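Local coordinates for protein chorismatase (Streptomyces hygroscopicus, PDB 4BPS) that hydrolyses chorismate to pyruvate and a dihydroxylated cyclohexadiene carboxylate, a step in the biosynthesis of the macrocyclic immunosuppressants FK506 and FK520, at residues Gly143-Asn148 with Tyr299-Glu304; Ile90-Thr95 with Arg127-Pro132; Gly47-Ser52 with Ala57-Val62. All coordinates share one frame; numbering follows the deposited sequence. Where two conformers were deposited one is given.

Contact 1 of 3, residues Gly143-Asn148 with Tyr299-Glu304; sequences GINTTN and YVRRRE
R301 and N145 meet through one oxygen: both terminal nitrogens of the arginine close on the side-chain amide of the asparagine, while the backbones stay well apart, with N145 CA 11.1 Å from R301 CA. Traced from CB, the arginine chain first runs straight, with CG anti to the backbone N (chi1 174°), before it bends at chi3, -63°, after which NE turns to the carbonyl oxygen of L335. Beyond CZ the guanidinium presents its end edge: NH2 donates to N145 OD1 at 2.8 Å and NH1 donates to the same N145 OD1 at 2.9 Å. Sharing one acceptor leaves both hydrogen bonds bent, with N-H...O angles well short of straight. The oxygen lies close to the guanidinium plane, yet the nitrogens approach it from the same face of the amide, and the two flat groups are turned 30° against each other. N145 sits in a type I beta turn from G143 to T146, in the loop that joins strand 133-142 to helix 154-169. R301 directly follows strand 296-300, a member of a different sheet of this YjgF-fold enzyme, so the bond bridges two sheet systems at the surface. The amide's rotation is fixed from its other end as well, since N145 ND2 donates to the carbonyl oxygen of I330 and to the carboxylate of E153.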
ATOM      1  N   GLY A 143       0.102   6.262  14.892  1.00  5.23           N
ATOM      2  CA  GLY A 143       0.488   7.595  15.334  1.00  5.45           C
ATOM      3  C   GLY A 143       1.395   8.291  14.336  1.00  5.28           C
ATOM      4  O   GLY A 143       2.368   8.947  14.735  1.00  5.51           O
ATOM      5  N   ILE A 144       1.072   8.192  13.049  1.00  4.99           N
ATOM      6  CA  ILE A 144       1.959   8.674  12.002  1.00  5.32           C
ATOM      7  C   ILE A 144       2.332  10.160  12.143  1.00  4.84           C
ATOM      8  O   ILE A 144       3.437  10.544  11.744  1.00  5.40           O
ATOM      9  CB  ILE A 144       1.308   8.366  10.617  1.00  5.84           C
ATOM     10  CG1 ILE A 144       2.300   8.508   9.458  1.00  5.69           C
ATOM     11  CG2 ILE A 144       0.035   9.198  10.381  1.00  6.30           C
ATOM     12  CD1 ILE A 144       1.770   7.870   8.163  1.00  5.94           C
ATOM     13  N   ASN A 145       1.445  10.992  12.709  1.00  5.52           N
ATOM     14  CA  ASN A 145       1.745  12.418  12.902  1.00  6.16           C
ATOM     15  C   ASN A 145       2.098  12.771  14.339  1.00  6.54           C
ATOM     16  O   ASN A 145       2.288  13.936  14.664  1.00  7.22           O
ATOM     17  CB  ASN A 145       0.569  13.291  12.448  1.00  6.68           C
ATOM     18  CG  ASN A 145       0.154  13.057  11.012  1.00  6.47           C
ATOM     19  OD1 ASN A 145      -1.044  12.997  10.732  1.00  7.45           O
ATOM     20  ND2 ASN A 145       1.119  12.947  10.098  1.00  6.43           N
ATOM     21  N   THR A 146       2.150  11.775  15.212  1.00  6.91           N
ATOM     22  CA  THR A 146       2.568  12.032  16.589  1.00  7.02           C
ATOM     23  C   THR A 146       4.081  12.249  16.630  1.00  6.54           C
ATOM     24  O   THR A 146       4.791  11.923  15.682  1.00  6.81           O
ATOM     25  CB  THR A 146       2.211  10.864  17.555  1.00  7.56           C
ATOM     26  OG1 THR A 146       2.984   9.701  17.241  1.00  7.36           O
ATOM     27  CG2 THR A 146       0.719  10.539  17.549  1.00  8.72           C
ATOM     28  N   THR A 147       4.555  12.796  17.743  1.00  7.59           N
ATOM     29  CA  THR A 147       5.981  12.998  17.958  1.00  8.00           C
ATOM     30  C   THR A 147       6.540  11.842  18.773  1.00  8.21           C
ATOM     31  O   THR A 147       5.977  11.493  19.813  1.00  9.09           O
ATOM     32  CB  THR A 147       6.205  14.316  18.694  1.00  9.30           C
ATOM     33  OG1 THR A 147       5.539  15.370  17.989  1.00 10.13           O
ATOM     34  CG2 THR A 147       7.667  14.635  18.799  1.00 10.12           C
ATOM     35  N   ASN A 148       7.625  11.227  18.303  1.00  7.04           N
ATOM     36  CA  ASN A 148       8.199  10.085  19.009  1.00  7.32           C
ATOM     37  C   ASN A 148       8.983  10.529  20.263  1.00  7.52           C
ATOM     38  O   ASN A 148       9.041  11.726  20.578  1.00  7.93           O
ATOM     39  CB  ASN A 148       9.029   9.214  18.051  1.00  7.59           C
ATOM     40  CG  ASN A 148      10.389   9.797  17.724  1.00  7.28           C
ATOM     41  OD1 ASN A 148      10.803  10.805  18.282  1.00  6.21           O
ATOM     42  ND2 ASN A 148      11.112   9.128  16.845  1.00  8.30           N
ATOM     43  N   TYR A 299      -8.662   6.847   2.474  1.00  4.92           N
ATOM     44  CA  TYR A 299      -8.308   7.183   3.840  1.00  5.16           C
ATOM     45  C   TYR A 299      -8.668   8.624   4.091  1.00  5.17           C
ATOM     46  O   TYR A 299      -8.310   9.491   3.279  1.00  5.51           O
ATOM     47  CB  TYR A 299      -6.812   7.000   4.025  1.00  5.62           C
ATOM     48  CG  TYR A 299      -6.261   5.645   3.623  1.00  5.23           C
ATOM     49  CD1 TYR A 299      -6.440   4.521   4.432  1.00  5.79           C
ATOM     50  CD2 TYR A 299      -5.509   5.487   2.453  1.00  5.90           C
ATOM     51  CE1 TYR A 299      -5.885   3.289   4.092  1.00  5.90           C
ATOM     52  CE2 TYR A 299      -4.946   4.262   2.098  1.00  5.45           C
ATOM     53  CZ  TYR A 299      -5.138   3.164   2.934  1.00  5.49           C
ATOM     54  OH  TYR A 299      -4.583   1.942   2.655  1.00  6.12           O
ATOM     55  N   VAL A 300      -9.389   8.887   5.186  1.00  5.41           N
ATOM     56  CA  VAL A 300      -9.911  10.221   5.462  1.00  5.33           C
ATOM     57  C   VAL A 300      -9.571  10.602   6.889  1.00  5.23           C
ATOM     58  O   VAL A 300      -9.884   9.867   7.837  1.00  5.34           O
ATOM     59  CB  VAL A 300     -11.449  10.267   5.280  1.00  5.91           C
ATOM     60  CG1 VAL A 300     -11.975  11.667   5.499  1.00  6.66           C
ATOM     61  CG2 VAL A 300     -11.839   9.767   3.860  1.00  6.81           C
ATOM     62  N   ARG A 301      -8.926  11.761   7.054  1.00  5.63           N
ATOM     63  CA  ARG A 301      -8.420  12.167   8.362  1.00  5.71           C
ATOM     64  C   ARG A 301      -9.521  12.468   9.385  1.00  5.74           C
ATOM     65  O   ARG A 301      -9.416  12.049  10.550  1.00  6.18           O
ATOM     66  CB  ARG A 301      -7.513  13.393   8.196  1.00  5.84           C
ATOM     67  CG  ARG A 301      -7.036  14.002   9.532  1.00  6.06           C
ATOM     68  CD  ARG A 301      -6.055  15.144   9.295  1.00  6.35           C
ATOM     69  NE  ARG A 301      -4.831  14.701   8.639  1.00  6.29           N
ATOM     70  CZ  ARG A 301      -3.795  14.150   9.280  1.00  6.36           C
ATOM     71  NH1 ARG A 301      -3.796  14.012  10.606  1.00  6.92           N
ATOM     72  NH2 ARG A 301      -2.756  13.705   8.568  1.00  6.63           N
ATOM     73  N   ARG A 302     -10.522  13.248   8.977  1.00  5.94           N
ATOM     74  CA  ARG A 302     -11.578  13.697   9.891  1.00  6.45           C
ATOM     75  C   ARG A 302     -12.880  12.936   9.697  1.00  6.50           C
ATOM     76  O   ARG A 302     -13.353  12.787   8.566  1.00  6.36           O
ATOM     77  CB  ARG A 302     -11.897  15.177   9.685  1.00  7.13           C
ATOM     78  CG  ARG A 302     -10.699  16.098   9.837  1.00  7.83           C
ATOM     79  CD  ARG A 302     -11.165  17.541  10.084  1.00  9.69           C
ATOM     80  NE  ARG A 302     -12.102  17.989   9.052  1.00 10.68           N
ATOM     81  CZ  ARG A 302     -12.808  19.121   9.092  1.00 12.48           C
ATOM     82  NH1 ARG A 302     -12.703  19.954  10.130  1.00 13.25           N
ATOM     83  NH2 ARG A 302     -13.652  19.421   8.089  1.00 13.09           N
ATOM     84  N   ARG A 303     -13.476  12.455  10.791  1.00  6.61           N
ATOM     85  CA  ARG A 303     -14.762  11.777  10.708  1.00  7.31           C
ATOM     86  C   ARG A 303     -15.794  12.634   9.988  1.00  6.59           C
ATOM     87  O   ARG A 303     -16.572  12.145   9.182  1.00  7.39           O
ATOM     88  CB  ARG A 303     -15.217  11.388  12.126  1.00  8.44           C
ATOM     89  CG  ARG A 303     -16.636  10.914  12.277  1.00  9.96           C
ATOM     90  CD  ARG A 303     -16.937   9.745  11.414  1.00 10.11           C
ATOM     91  NE  ARG A 303     -16.106   8.598  11.748  1.00 11.05           N
ATOM     92  CZ  ARG A 303     -16.049   7.499  10.999  1.00 11.34           C
ATOM     93  NH1 ARG A 303     -16.765   7.422   9.861  1.00 13.15           N
ATOM     94  NH2 ARG A 303     -15.299   6.459  11.383  1.00 10.31           N
ATOM     95  N   GLU A 304     -15.787  13.940  10.260  1.00  7.11           N
ATOM     96  CA  GLU A 304     -16.778  14.833   9.691  1.00  8.36           C
ATOM     97  C   GLU A 304     -16.598  15.026   8.184  1.00  8.38           C
ATOM     98  O   GLU A 304     -17.458  15.609   7.550  1.00  9.66           O
ATOM     99  CB  GLU A 304     -16.764  16.194  10.417  1.00 10.55           C
ATOM    100  CG  GLU A 304     -15.462  16.993  10.236  1.00 11.59           C
ATOM    101  CD  GLU A 304     -15.118  17.892  11.432  1.00 14.15           C
ATOM    102  OE1 GLU A 304     -15.855  18.872  11.668  1.00 14.99           O
ATOM    103  OE2 GLU A 304     -14.113  17.646  12.132  1.00 14.36           O
TER

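Contact 2 of 3, residues Ile90-Thr95 with Arg127-Pro132; sequences IAWART and RSLGYP
Y131 OH touches the strand end at two points. It donates to T95 O at 2.6 Å, with the oxygen met in its carbonyl plane, and it accepts from R94 NH1 at 2.9 Å along a fairly straight N-H (157°). The hydroxyl lies near the plane of the R94 guanidinium, at its edge, while the guanidinium and ring planes stand 50° apart. The arginine's aliphatic part contributes too: R94 CD packs 3.8 Å from Y131 CE1. W92, two residues back along the strand and on the same face, is met by L129. The CD1 methyl of L129 stands over the six-membered ring of W92, 3.8 Å from the centroid and 10° off the normal, a CH-pi contact close to centred; CD2 reaches toward the outer atoms of that ring.

The next shell fixes these groups. W92 NE1 donates to D87, which holds the indole's rotation. R94 is paired through NE with E83 of the neighbouring strand; its chain, extended from CG to NE, carries the guanidinium to a place where NH1 meets the tyrosine hydroxyl and NE the glutamate. L99 of strand 98-105 packs against W92, R94 and Y131, and L125 of the helix adds to the cover of W92.

On the helix side, G130 has positive phi and is the C-prime residue between L129 and Y131. Y131 N bonds back to T126 O, and a weak bond joins G130 N to R127 O: a Schellman motif, here ending helix 112-129 where it packs against the face of the six-stranded sheet.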
ATOM      1  N   ILE A  90       8.035 -12.435   9.632  1.00  6.78           N
ATOM      2  CA  ILE A  90       7.272 -12.283   8.398  1.00  6.34           C
ATOM      3  C   ILE A  90       6.500 -13.566   8.143  1.00  6.22           C
ATOM      4  O   ILE A  90       7.120 -14.632   7.963  1.00  6.95           O
ATOM      5  CB  ILE A  90       8.200 -12.010   7.191  1.00  6.44           C
ATOM      6  CG1 ILE A  90       9.145 -10.821   7.436  1.00  6.91           C
ATOM      7  CG2 ILE A  90       7.353 -11.792   5.930  1.00  6.73           C
ATOM      8  CD1 ILE A  90      10.306 -10.746   6.428  1.00  7.84           C
ATOM      9  N   ALA A  91       5.170 -13.474   8.100  1.00  5.57           N
ATOM     10  CA  ALA A  91       4.361 -14.585   7.626  1.00  5.55           C
ATOM     11  C   ALA A  91       4.194 -14.431   6.132  1.00  4.96           C
ATOM     12  O   ALA A  91       3.855 -13.343   5.667  1.00  5.35           O
ATOM     13  CB  ALA A  91       3.015 -14.628   8.330  1.00  6.20           C
ATOM     14  N   TRP A  92       4.424 -15.505   5.381  1.00  5.06           N
ATOM     15  CA  TRP A  92       4.397 -15.437   3.932  1.00  4.98           C
ATOM     16  C   TRP A  92       3.743 -16.656   3.315  1.00  5.37           C
ATOM     17  O   TRP A  92       3.701 -17.740   3.902  1.00  5.67           O
ATOM     18  CB  TRP A  92       5.824 -15.255   3.390  1.00  5.38           C
ATOM     19  CG  TRP A  92       6.820 -16.300   3.839  1.00  5.81           C
ATOM     20  CD1 TRP A  92       7.650 -16.232   4.930  1.00  6.40           C
ATOM     21  CD2 TRP A  92       7.066 -17.578   3.234  1.00  5.82           C
ATOM     22  NE1 TRP A  92       8.400 -17.371   5.037  1.00  6.29           N
ATOM     23  CE2 TRP A  92       8.074 -18.204   3.996  1.00  6.00           C
ATOM     24  CE3 TRP A  92       6.547 -18.242   2.108  1.00  6.21           C
ATOM     25  CZ2 TRP A  92       8.559 -19.475   3.695  1.00  6.46           C
ATOM     26  CZ3 TRP A  92       7.057 -19.513   1.796  1.00  6.93           C
ATOM     27  CH2 TRP A  92       8.039 -20.112   2.597  1.00  6.80           C
ATOM     28  N   ALA A  93       3.231 -16.440   2.107  1.00  5.24           N
ATOM     29  CA  ALA A  93       2.730 -17.514   1.254  1.00  5.14           C
ATOM     30  C   ALA A  93       3.209 -17.223  -0.153  1.00  4.95           C
ATOM     31  O   ALA A  93       3.225 -16.056  -0.575  1.00  5.77           O
ATOM     32  CB  ALA A  93       1.200 -17.567   1.275  1.00  6.28           C
ATOM     33  N   ARG A  94       3.572 -18.271  -0.893  1.00  5.28           N
ATOM     34  CA  ARG A  94       4.052 -18.079  -2.259  1.00  5.29           C
ATOM     35  C   ARG A  94       3.338 -19.037  -3.199  1.00  5.27           C
ATOM     36  O   ARG A  94       3.002 -20.179  -2.827  1.00  5.40           O
ATOM     37  CB  ARG A  94       5.577 -18.310  -2.343  1.00  5.70           C
ATOM     38  CG  ARG A  94       6.016 -19.762  -2.172  1.00  6.04           C
ATOM     39  CD  ARG A  94       7.568 -19.889  -2.057  1.00  7.57           C
ATOM     40  NE  ARG A  94       7.952 -21.306  -2.037  1.00  7.77           N
ATOM     41  CZ  ARG A  94       8.072 -22.075  -3.124  1.00  7.59           C
ATOM     42  NH1 ARG A  94       7.910 -21.556  -4.334  1.00  7.39           N
ATOM     43  NH2 ARG A  94       8.339 -23.374  -3.014  1.00  8.30           N
ATOM     44  N   THR A  95       3.127 -18.562  -4.422  1.00  5.36           N
ATOM     45  CA  THR A  95       2.917 -19.437  -5.566  1.00  5.33           C
ATOM     46  C   THR A  95       4.275 -19.588  -6.239  1.00  5.44           C
ATOM     47  O   THR A  95       5.253 -19.005  -5.791  1.00  6.33           O
ATOM     48  CB  THR A  95       1.908 -18.849  -6.540  1.00  5.76           C
ATOM     49  OG1 THR A  95       2.469 -17.666  -7.123  1.00  6.03           O
ATOM     50  CG2 THR A  95       0.584 -18.540  -5.837  1.00  6.81           C
ATOM     51  N   ARG A 127      14.998 -12.045  -1.372  1.00  9.33           N
ATOM     52  CA  ARG A 127      16.186 -12.610  -2.009  1.00 10.53           C
ATOM     53  C   ARG A 127      16.296 -14.120  -1.762  1.00 10.82           C
ATOM     54  O   ARG A 127      16.501 -14.902  -2.705  1.00 11.82           O
ATOM     55  CB  ARG A 127      17.445 -11.903  -1.514  1.00 12.22           C
ATOM     56  CG  ARG A 127      17.581 -10.509  -2.017  1.00 15.66           C
ATOM     57  CD  ARG A 127      18.969  -9.971  -1.735  1.00 18.48           C
ATOM     58  NE  ARG A 127      19.289  -9.859  -0.305  1.00 20.94           N
ATOM     59  CZ  ARG A 127      19.106  -8.763   0.434  1.00 22.10           C
ATOM     60  NH1 ARG A 127      18.597  -7.653  -0.098  1.00 25.23           N
ATOM     61  NH2 ARG A 127      19.449  -8.775   1.710  1.00 19.46           N
ATOM     62  N   SER A 128      16.158 -14.536  -0.502  1.00 10.04           N
ATOM     63  CA  SER A 128      16.352 -15.932  -0.142  0.54 10.77           C
ATOM     64  C   SER A 128      15.327 -16.866  -0.787  1.00  9.32           C
ATOM     65  O   SER A 128      15.673 -17.970  -1.207  1.00 10.86           O
ATOM     66  CB  SER A 128      16.281 -16.083   1.373  0.54 13.56           C
ATOM     67  OG  SER A 128      16.413 -17.437   1.742  0.54 15.99           O
ATOM     68  N   LEU A 129      14.070 -16.423  -0.861  1.00  7.65           N
ATOM     69  CA  LEU A 129      13.029 -17.255  -1.446  1.00  7.28           C
ATOM     70  C   LEU A 129      13.023 -17.189  -2.973  1.00  7.15           C
ATOM     71  O   LEU A 129      12.408 -18.040  -3.621  1.00  8.55           O
ATOM     72  CB  LEU A 129      11.653 -16.867  -0.924  1.00  7.72           C
ATOM     73  CG  LEU A 129      11.359 -17.154   0.552  1.00  9.53           C
ATOM     74  CD1 LEU A 129       9.955 -16.691   0.909  1.00  9.80           C
ATOM     75  CD2 LEU A 129      11.484 -18.614   0.894  1.00 12.15           C
ATOM     76  N   GLY A 130      13.670 -16.179  -3.563  1.00  7.25           N
ATOM     77  CA  GLY A 130      13.707 -16.057  -5.014  1.00  8.01           C
ATOM     78  C   GLY A 130      12.561 -15.239  -5.601  1.00  6.72           C
ATOM     79  O   GLY A 130      12.119 -15.550  -6.712  1.00  7.53           O
ATOM     80  N   TYR A 131      12.139 -14.182  -4.903  1.00  6.25           N
ATOM     81  CA  TYR A 131      11.093 -13.279  -5.373  1.00  6.04           C
ATOM     82  C   TYR A 131      11.618 -11.841  -5.268  1.00  6.48           C
ATOM     83  O   TYR A 131      11.112 -11.035  -4.496  1.00  6.38           O
ATOM     84  CB  TYR A 131       9.779 -13.469  -4.591  1.00  6.33           C
ATOM     85  CG  TYR A 131       9.220 -14.858  -4.734  1.00  6.41           C
ATOM     86  CD1 TYR A 131       9.770 -15.927  -4.022  1.00  6.89           C
ATOM     87  CD2 TYR A 131       8.162 -15.122  -5.600  1.00  5.94           C
ATOM     88  CE1 TYR A 131       9.292 -17.215  -4.173  1.00  7.18           C
ATOM     89  CE2 TYR A 131       7.690 -16.424  -5.774  1.00  6.14           C
ATOM     90  CZ  TYR A 131       8.258 -17.458  -5.052  1.00  6.46           C
ATOM     91  OH  TYR A 131       7.804 -18.742  -5.211  1.00  6.86           O
ATOM     92  N   PRO A 132      12.654 -11.510  -6.056  1.00  6.46           N
ATOM     93  CA  PRO A 132      13.368 -10.255  -5.802  1.00  7.54           C
ATOM     94  C   PRO A 132      12.626  -8.996  -6.256  1.00  7.10           C
ATOM     95  O   PRO A 132      13.037  -7.910  -5.857  1.00  8.68           O
ATOM     96  CB  PRO A 132      14.657 -10.423  -6.616  1.00  9.32           C
ATOM     97  CG  PRO A 132      14.249 -11.334  -7.737  1.00  8.96           C
ATOM     98  CD  PRO A 132      13.318 -12.329  -7.088  1.00  7.60           C
TER

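Contact 3 of 3, residues Gly47-Ser52 with Ala57-Val62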
ATOM      1  N   GLY A  47      -8.844  -2.432  15.857  1.00  6.08           N
ATOM      2  CA  GLY A  47      -7.832  -2.991  16.726  1.00  6.20           C
ATOM      3  C   GLY A  47      -6.744  -3.659  15.899  1.00  6.00           C
ATOM      4  O   GLY A  47      -6.712  -3.541  14.665  1.00  6.86           O
ATOM      5  N   HIS A  48      -5.821  -4.329  16.585  1.00  5.72           N
ATOM      6  CA  HIS A  48      -4.743  -4.999  15.881  1.00  5.53           C
ATOM      7  C   HIS A  48      -4.485  -6.367  16.531  1.00  5.59           C
ATOM      8  O   HIS A  48      -5.022  -6.678  17.608  1.00  6.64           O
ATOM      9  CB  HIS A  48      -3.462  -4.152  15.839  1.00  5.99           C
ATOM     10  CG  HIS A  48      -2.802  -3.924  17.162  1.00  6.55           C
ATOM     11  ND1 HIS A  48      -3.115  -2.859  17.977  1.00  6.56           N
ATOM     12  CD2 HIS A  48      -1.824  -4.619  17.798  1.00  7.51           C
ATOM     13  CE1 HIS A  48      -2.363  -2.923  19.069  1.00  6.93           C
ATOM     14  NE2 HIS A  48      -1.577  -3.983  18.988  1.00  8.09           N
ATOM     15  N   THR A  49      -3.695  -7.180  15.847  1.00  5.56           N
ATOM     16  CA  THR A  49      -3.301  -8.503  16.323  1.00  5.67           C
ATOM     17  C   THR A  49      -1.830  -8.724  15.956  1.00  5.85           C
ATOM     18  O   THR A  49      -1.203  -7.896  15.286  1.00  6.65           O
ATOM     19  CB  THR A  49      -4.134  -9.632  15.666  1.00  6.05           C
ATOM     20  OG1 THR A  49      -3.844  -9.687  14.259  1.00  6.28           O
ATOM     21  CG2 THR A  49      -5.616  -9.442  15.852  1.00  6.82           C
ATOM     22  N   ASP A  50      -1.307  -9.880  16.357  1.00  5.63           N
ATOM     23  CA  ASP A  50      -0.016 -10.322  15.833  1.00  6.10           C
ATOM     24  C   ASP A  50      -0.167 -10.780  14.381  1.00  5.61           C
ATOM     25  O   ASP A  50      -1.257 -10.748  13.801  1.00  5.83           O
ATOM     26  CB  ASP A  50       0.635 -11.419  16.724  1.00  7.25           C
ATOM     27  CG  ASP A  50      -0.034 -12.808  16.612  1.00  8.06           C
ATOM     28  OD1 ASP A  50      -1.101 -12.963  15.974  1.00  8.87           O
ATOM     29  OD2 ASP A  50       0.530 -13.760  17.203  1.00  9.40           O
ATOM     30  N   VAL A  51       0.960 -11.143  13.780  1.00  5.74           N
ATOM     31  CA  VAL A  51       0.974 -11.736  12.447  1.00  5.78           C
ATOM     32  C   VAL A  51       1.060 -13.251  12.626  1.00  6.26           C
ATOM     33  O   VAL A  51       1.880 -13.747  13.431  1.00  7.55           O
ATOM     34  CB  VAL A  51       2.184 -11.250  11.656  1.00  7.89           C
ATOM     35  CG1 VAL A  51       2.282 -11.964  10.339  1.00 10.29           C
ATOM     36  CG2 VAL A  51       2.124  -9.738  11.455  1.00  7.64           C
ATOM     37  N   SER A  52       0.262 -14.001  11.866  1.00  6.56           N
ATOM     38  CA  SER A  52       0.290 -15.454  11.976  1.00  6.97           C
ATOM     39  C   SER A  52      -0.111 -16.047  10.638  1.00  6.24           C
ATOM     40  O   SER A  52      -0.527 -15.327   9.728  1.00  7.08           O
ATOM     41  CB  SER A  52      -0.670 -15.942  13.081  1.00  8.35           C
ATOM     42  OG  SER A  52      -2.002 -15.678  12.727  1.00  9.22           O
ATOM     43  N   ALA A  57      -2.281 -19.107   5.243  1.00  9.37           N
ATOM     44  CA  ALA A  57      -2.482 -17.752   4.741  1.00  9.43           C
ATOM     45  C   ALA A  57      -2.012 -16.749   5.791  1.00  7.35           C
ATOM     46  O   ALA A  57      -2.542 -16.752   6.900  1.00  7.63           O
ATOM     47  CB  ALA A  57      -3.951 -17.535   4.433  1.00 11.37           C
ATOM     48  N   PRO A  58      -1.004 -15.917   5.474  1.00  6.38           N
ATOM     49  CA  PRO A  58      -0.628 -14.856   6.409  1.00  6.29           C
ATOM     50  C   PRO A  58      -1.822 -13.971   6.717  1.00  6.47           C
ATOM     51  O   PRO A  58      -2.582 -13.613   5.801  1.00  7.54           O
ATOM     52  CB  PRO A  58       0.426 -14.062   5.639  1.00  7.95           C
ATOM     53  CG  PRO A  58       1.005 -15.011   4.685  1.00  8.32           C
ATOM     54  CD  PRO A  58      -0.102 -15.969   4.317  1.00  7.44           C
ATOM     55  N   ARG A  59      -1.936 -13.568   7.980  1.00  6.15           N
ATOM     56  CA  ARG A  59      -3.021 -12.714   8.403  1.00  7.36           C
ATOM     57  C   ARG A  59      -2.584 -11.776   9.510  1.00  6.45           C
ATOM     58  O   ARG A  59      -1.801 -12.165  10.384  1.00  7.74           O
ATOM     59  CB  ARG A  59      -4.164 -13.609   8.919  1.00 12.86           C
ATOM     60  CG  ARG A  59      -5.319 -12.904   9.563  1.00 21.27           C
ATOM     61  CD  ARG A  59      -5.152 -12.937  11.079  1.00 28.24           C
ATOM     62  NE  ARG A  59      -6.240 -12.254  11.761  1.00 33.55           N
ATOM     63  CZ  ARG A  59      -6.518 -12.407  13.050  1.00 37.39           C
ATOM     64  NH1 ARG A  59      -5.795 -13.237  13.795  1.00 37.26           N
ATOM     65  NH2 ARG A  59      -7.539 -11.748  13.585  1.00 39.24           N
ATOM     66  N   THR A  60      -3.113 -10.559   9.496  1.00  5.54           N
ATOM     67  CA  THR A  60      -3.013  -9.699  10.660  1.00  5.36           C
ATOM     68  C   THR A  60      -4.153  -8.693  10.597  1.00  5.27           C
ATOM     69  O   THR A  60      -4.772  -8.514   9.552  1.00  5.82           O
ATOM     70  CB  THR A  60      -1.650  -8.982  10.738  1.00  5.72           C
ATOM     71  OG1 THR A  60      -1.407  -8.526  12.080  1.00  5.66           O
ATOM     72  CG2 THR A  60      -1.557  -7.779   9.807  1.00  6.21           C
ATOM     73  N   ALA A  61      -4.414  -8.025  11.722  1.00  5.02           N
ATOM     74  CA  ALA A  61      -5.383  -6.952  11.785  1.00  5.18           C
ATOM     75  C   ALA A  61      -4.661  -5.646  12.038  1.00  4.82           C
ATOM     76  O   ALA A  61      -3.751  -5.592  12.879  1.00  5.28           O
ATOM     77  CB  ALA A  61      -6.399  -7.211  12.886  1.00  6.27           C
ATOM     78  N   VAL A  62      -5.073  -4.600  11.320  1.00  4.83           N
ATOM     79  CA  VAL A  62      -4.511  -3.268  11.532  1.00  5.45           C
ATOM     80  C   VAL A  62      -5.612  -2.299  11.930  1.00  5.03           C
ATOM     81  O   VAL A  62      -6.781  -2.446  11.530  1.00  5.60           O
ATOM     82  CB  VAL A  62      -3.749  -2.754  10.261  1.00  5.78           C
ATOM     83  CG1 VAL A  62      -2.476  -3.566  10.050  1.00  6.57           C
ATOM     84  CG2 VAL A  62      -4.657  -2.786   9.005  1.00  5.80           C
TER
HETATM   85  O   HOH W   1      -2.829 -13.167  13.439  1.00 11.72           O
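S52 and R59 form an antiparallel hydrogen-bonded pair where the edge strand 52-54 joins strand 57-62, a tight beta hairpin at the margin of a five-stranded mixed sheet. S52 N donates to R59 O at 3.1 Å, and R59 N returns the bond to S52 O at 2.9 Å. Toward G47 the regular ladder gives way: T49 N makes only a weak bond to A61 O, and CA-H...O contacts, from V51 CA to R59 O and from H48 CA to A61 O, accompany the polar bonds.

Side-chain hydroxyls take over in this irregular part. T49 OG1 lies between its backbone N and carbonyl carbon (chi1 66°), where it accepts from A61 N at 3.1 Å and donates to D50 O on a lone pair. T60 OG1 donates to that same D50 O at 2.8 Å, but from well above the carbonyl plane, 66° out of it. R104 of strand 98-105 donates in turn to T60 OG1.

Apolar contacts are few: T49 CG2 meets A61 CB, and V51 CG2 lies near T60 CB. V51 also packs on V102 and A91 of the six-stranded sheet.

R59 brings a charge to the contact: its NH2 forms a salt bridge with E43 of strand 38-44. Its chain bends at chi2 (-98°), which lays one guanidinium face against T49, OG1 standing over the centre 4.0 Å from the plane. A water donates to D50 O, bonds to S52 OG at 2.7 Å and accepts weakly from R59 NH1.

Overall arrangement
Contacts 2 and 3 adjoin: with centres about 18 Å apart, they touch where the hairpin of contact 3 packs on strand 90-94. There A91 CB lies 3.4 Å from V51 CG1, and A93 CB is 3.7 Å from P58 CD, joining the five- and six-stranded sheets. Contact 1 is separate, its centre about 32 Å from that of contact 2, on the opposite side of the chain's centre, and about 21 Å from that of contact 3. It alone is near the active site: the N145 side chain is about 5 Å from that of substrate-binding Y155 and about 9 Å from the bound 3-(2-carboxyethyl)benzoic acid, while the R301 side chain is about 8 Å from that of the proton acceptor E338.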